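Local coordinates for protein peptidase M3B, oligoendopeptidase F (PDB 2QR4) that probably hydrolyses peptide bonds in short oligopeptides, acting as a zinc-dependent metallopeptidase of family M3, at residues D250-V255 and A557-A562; L306-P311 and N405-Y410. All blocks are in the same frame, centred on the assembly; numbering follows the deposited sequence.

Contact 1: D250-V255 and A557-A562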
# COMPACT_ATOMS: atom_id res chain seq x y z
N ASP A 250 7.86 14.04 24.75
CA ASP A 250 7.09 13.79 25.99
C ASP A 250 6.71 15.09 26.68
O ASP A 250 5.55 15.30 27.03
CB ASP A 250 7.85 12.92 26.99
CG ASP A 250 8.07 11.50 26.49
OD1 ASP A 250 7.27 11.00 25.67
OD2 ASP A 250 9.06 10.86 26.93
N THR A 251 7.69 15.97 26.87
CA THR A 251 7.45 17.28 27.46
C THR A 251 6.35 18.05 26.75
O THR A 251 5.47 18.62 27.39
CB THR A 251 8.72 18.11 27.44
OG1 THR A 251 9.71 17.49 28.26
CG2 THR A 251 8.45 19.49 27.97
N LEU A 252 6.40 18.07 25.42
CA LEU A 252 5.37 18.75 24.63
C LEU A 252 4.00 18.17 24.91
O LEU A 252 3.07 18.90 25.28
CB LEU A 252 5.67 18.67 23.12
CG LEU A 252 4.54 19.14 22.22
CD1 LEU A 252 4.41 20.69 22.21
CD2 LEU A 252 4.76 18.61 20.82
N VAL A 253 3.86 16.86 24.76
CA VAL A 253 2.57 16.21 24.98
C VAL A 253 2.05 16.38 26.42
O VAL A 253 0.86 16.64 26.63
CB VAL A 253 2.62 14.72 24.54
CG1 VAL A 253 1.36 13.97 24.96
CG2 VAL A 253 2.81 14.63 23.04
N ASP A 254 2.95 16.28 27.40
CA ASP A 254 2.58 16.42 28.82
C ASP A 254 2.17 17.83 29.21
O ASP A 254 1.19 18.01 29.93
CB ASP A 254 3.70 15.95 29.74
CG ASP A 254 3.92 14.45 29.67
OD1 ASP A 254 3.07 13.76 29.06
OD2 ASP A 254 4.94 13.96 30.20
N VAL A 255 2.93 18.83 28.77
CA VAL A 255 2.59 20.21 29.10
C VAL A 255 1.28 20.64 28.43
O VAL A 255 0.43 21.27 29.05
CB VAL A 255 3.73 21.18 28.74
CG1 VAL A 255 3.30 22.62 28.95
CG2 VAL A 255 4.99 20.86 29.58
N ALA A 557 9.56 24.54 30.84
CA ALA A 557 9.42 25.97 31.09
C ALA A 557 9.05 26.75 29.83
O ALA A 557 8.19 27.62 29.87
CB ALA A 557 10.69 26.52 31.72
N TYR A 558 9.70 26.46 28.72
CA TYR A 558 9.49 27.26 27.52
C TYR A 558 8.08 27.08 26.98
O TYR A 558 7.55 27.99 26.34
CB TYR A 558 10.54 26.97 26.43
CG TYR A 558 10.28 25.73 25.58
CD1 TYR A 558 10.30 24.45 26.14
CD2 TYR A 558 10.05 25.84 24.21
CE1 TYR A 558 10.09 23.33 25.36
CE2 TYR A 558 9.86 24.71 23.42
CZ TYR A 558 9.86 23.47 24.00
OH TYR A 558 9.63 22.35 23.22
N ILE A 559 7.46 25.93 27.24
CA ILE A 559 6.09 25.76 26.79
C ILE A 559 5.17 26.38 27.82
O ILE A 559 4.18 27.03 27.48
CB ILE A 559 5.71 24.28 26.55
CG1 ILE A 559 6.62 23.69 25.47
CG2 ILE A 559 4.28 24.18 26.09
CD1 ILE A 559 6.57 22.18 25.39
N GLU A 560 5.53 26.21 29.08
CA GLU A 560 4.78 26.86 30.15
C GLU A 560 4.73 28.40 30.02
O GLU A 560 3.70 29.00 30.31
CB GLU A 560 5.23 26.37 31.54
CG GLU A 560 4.48 25.07 31.94
CD GLU A 560 5.18 24.23 32.99
OE1 GLU A 560 6.20 24.68 33.56
OE2 GLU A 560 4.69 23.11 33.27
N ASP A 561 5.81 29.01 29.55
CA ASP A 561 5.81 30.46 29.30
C ASP A 561 4.81 30.86 28.20
O ASP A 561 4.11 31.86 28.32
CB ASP A 561 7.20 30.95 28.91
CG ASP A 561 8.18 30.93 30.07
OD1 ASP A 561 7.73 30.84 31.24
OD2 ASP A 561 9.40 31.01 29.80
N ALA A 562 4.76 30.07 27.14
CA ALA A 562 3.83 30.32 26.05
C ALA A 562 2.40 30.21 26.58
O ALA A 562 1.58 31.10 26.37
CB ALA A 562 4.07 29.33 24.91

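Contact 2: L306-P311 and N405-Y410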
# COMPACT_ATOMS: atom_id res chain seq x y z
N LEU A 306 9.03 48.30 10.47
CA LEU A 306 10.37 48.61 10.94
C LEU A 306 10.34 49.11 12.38
O LEU A 306 11.32 49.00 13.11
CB LEU A 306 11.05 49.67 10.04
CG LEU A 306 11.20 49.42 8.54
CD1 LEU A 306 12.08 50.51 7.94
CD2 LEU A 306 11.77 48.05 8.24
N GLU A 307 9.20 49.66 12.77
CA GLU A 307 9.08 50.22 14.10
C GLU A 307 8.91 49.10 15.11
O GLU A 307 9.55 49.10 16.16
CB GLU A 307 7.93 51.21 14.18
CG GLU A 307 8.12 52.23 15.28
CD GLU A 307 7.07 53.32 15.24
OE1 GLU A 307 5.96 53.05 14.72
OE2 GLU A 307 7.35 54.44 15.72
N ALA A 308 8.06 48.13 14.77
CA ALA A 308 7.82 46.98 15.63
C ALA A 308 9.09 46.15 15.82
O ALA A 308 9.39 45.71 16.93
CB ALA A 308 6.70 46.13 15.07
N LEU A 309 9.84 45.94 14.74
CA LEU A 309 11.05 45.13 14.77
C LEU A 309 12.25 45.81 15.43
O LEU A 309 13.30 45.20 15.59
CB LEU A 309 11.42 44.69 13.35
CG LEU A 309 10.74 43.43 12.79
CD1 LEU A 309 9.48 43.07 13.56
CD2 LEU A 309 10.44 43.62 11.31
N LYS A 310 12.10 47.06 15.84
CA LYS A 310 13.21 47.79 16.46
C LYS A 310 13.95 47.01 17.57
O LYS A 310 15.18 47.03 17.61
CB LYS A 310 12.76 49.17 16.97
CG LYS A 310 13.91 50.13 17.24
CD LYS A 310 13.41 51.54 17.50
CE LYS A 310 12.57 52.07 16.33
NZ LYS A 310 11.99 53.42 16.60
N PRO A 311 13.21 46.32 18.47
CA PRO A 311 13.85 45.51 19.51
C PRO A 311 14.86 44.50 18.95
O PRO A 311 15.71 44.00 19.70
CB PRO A 311 12.67 44.76 20.14
CG PRO A 311 11.50 45.64 19.92
CD PRO A 311 11.74 46.29 18.58
N ASN A 405 5.53 37.40 16.62
CA ASN A 405 5.42 37.60 18.07
C ASN A 405 5.77 39.02 18.47
O ASN A 405 5.09 39.63 19.29
CB ASN A 405 6.29 36.60 18.83
CG ASN A 405 5.66 35.20 18.87
OD1 ASN A 405 4.45 35.07 18.72
ND2 ASN A 405 6.48 34.17 19.08
N ILE A 406 6.83 39.55 17.85
CA ILE A 406 7.31 40.87 18.18
C ILE A 406 6.35 41.94 17.67
O ILE A 406 6.14 42.95 18.33
CB ILE A 406 8.74 41.07 17.67
CG1 ILE A 406 9.71 40.20 18.48
CG2 ILE A 406 9.17 42.53 17.78
CD1 ILE A 406 11.14 40.24 17.96
N LEU A 407 5.74 41.70 16.51
CA LEU A 407 4.73 42.63 15.99
C LEU A 407 3.43 42.60 16.81
O LEU A 407 2.83 43.64 17.07
CB LEU A 407 4.40 42.34 14.53
CG LEU A 407 3.09 42.98 14.07
CD1 LEU A 407 3.26 44.47 13.82
CD2 LEU A 407 2.54 42.28 12.85
N THR A 408 3.00 41.40 17.21
CA THR A 408 1.84 41.29 18.09
C THR A 408 2.02 42.08 19.38
O THR A 408 1.17 42.87 19.76
CB THR A 408 1.56 39.85 18.47
OG1 THR A 408 1.24 39.10 17.29
CG2 THR A 408 0.40 39.79 19.46
N GLU A 409 3.15 41.87 20.06
CA GLU A 409 3.41 42.59 21.28
C GLU A 409 3.42 44.08 21.01
O GLU A 409 2.84 44.86 21.77
CB GLU A 409 4.74 42.16 21.91
CG GLU A 409 5.11 42.93 23.19
CD GLU A 409 4.09 42.70 24.31
OE1 GLU A 409 3.46 41.63 24.34
OE2 GLU A 409 3.91 43.60 25.16
N TYR A 410 4.08 44.49 19.93
CA TYR A 410 4.16 45.92 19.62
C TYR A 410 2.77 46.55 19.46
O TYR A 410 2.52 47.65 19.96
CB TYR A 410 5.02 46.18 18.37
CG TYR A 410 5.00 47.62 17.95
CD1 TYR A 410 5.67 48.58 18.68
CD2 TYR A 410 4.30 48.03 16.82
CE1 TYR A 410 5.65 49.90 18.31
CE2 TYR A 410 4.27 49.34 16.45
CZ TYR A 410 4.94 50.28 17.19
OH TYR A 410 4.93 51.61 16.82

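Contact 1: D250-V255 and A557-A562
Ile559 divides its two branches between two turns of the facing helix, CG2 going to Val255 and the longer arm to Leu252 and Thr251. The apolar contacts make up nearly all of the meeting. The branch CG2 lies 3.4 Å from CG1 of Val255, the two side chains approaching at a slant, and both methyls stand anti to their own backbone N (chi1 173° for Val255). With CG1 set beside the backbone N instead, the other arm runs extended until CD1 lies 3.7 Å from CA of Leu252. There it touches the main chain of the partner helix, and its CD1 is also 4.1 Å from CD1 of Leu252, whose side chain crosses it at about a right angle. CG2 of Thr251 adds a more distant touch, 4.2 Å from the same CD1 of Ile559.

At the border of this patch, Glu560 reaches in with its chain, CG lying 4.0 Å from CG1 of Val255.

No hydrogen bond joins the two segments. The hydroxyl of Thr251 turns to other partners: OG1 lies within hydrogen-bonding distance of the carbonyls of Ser247, the stronger partner, and Thr554, so its one hydrogen must be shared or alternate. The threonine may thus tie the approach to helix 557-579 onto helix 246-258 while its methyl serves the apolar side.

This apolar helix-helix contact belongs to a largely helical fold: the short axes come within 10.0 Å and run in roughly the same direction, crossing at -33°. Ile559 CG1 also rests 3.5 Å above the plane of its neighbour Tyr558, whose side chain touches Thr507 and Ser510 of helix 503-520. Leu252 reaches that same helix at Phe503 and Ser506, and helix 418-454 adds Thr440 beside Leu252 and Phe432 beside Ala562.

Contact 2: L306-P311 and N405-Y410
Tyr410 meets Ala308 along most of its length and Glu307 at its tip. Its CB sits 3.7 Å from CB of Ala308. With CG anti to the backbone N (chi1 174°), the ring is carried over Ala308 toward Glu307: CD2 is 3.5 Å from CB of Ala308, and CA of Ala308 stands over one face, 4.0 Å from the ring centroid, a CH-pi contact displaced toward the rim. At the tip the hydroxyl OH donates to OE1 of Glu307 over 2.7 Å, a bond whose geometry is weak; carboxylate and ring planes are 42° apart, and the two side chains cross obliquely.

One turn earlier, CG2 of Ile406 packs 3.3 Å from the carbonyl O of Ala308, with Leu309 and Pro311 beside it, while CD1 of Leu407 meets CB of Ala308 at 4.0 Å. The short alanine side chain is consistent with this close approach.

Leu309 touches Met371, which lies in the HEMGH sequence of helix 361-379, an instance of the HExxH zinc-binding motif of M3 peptidases; the contact thus packs a short helix end beside the helical scaffold of the probable metal site.

How the contacts relate
Contact 1 is the more central and buried, its middle about 18 Å from the centre of the chain against about 26 Å for contact 2, which is partly open at Glu307. The chemistry follows the place: branched aliphatic side chains with no hydrogen bond across in the first, aliphatic contacts joined by an aromatic face and a weak tyrosine-carboxylate bond in the second. The contacts do not touch, their centres being about 25 Å apart, but helices 503-520 and 418-454 pack against both. Helix 557-579 is a further tie, as its Arg569 forms a salt bridge with Glu409. One joins two helices far apart in sequence; the other fits a helix end and turn against a long helix.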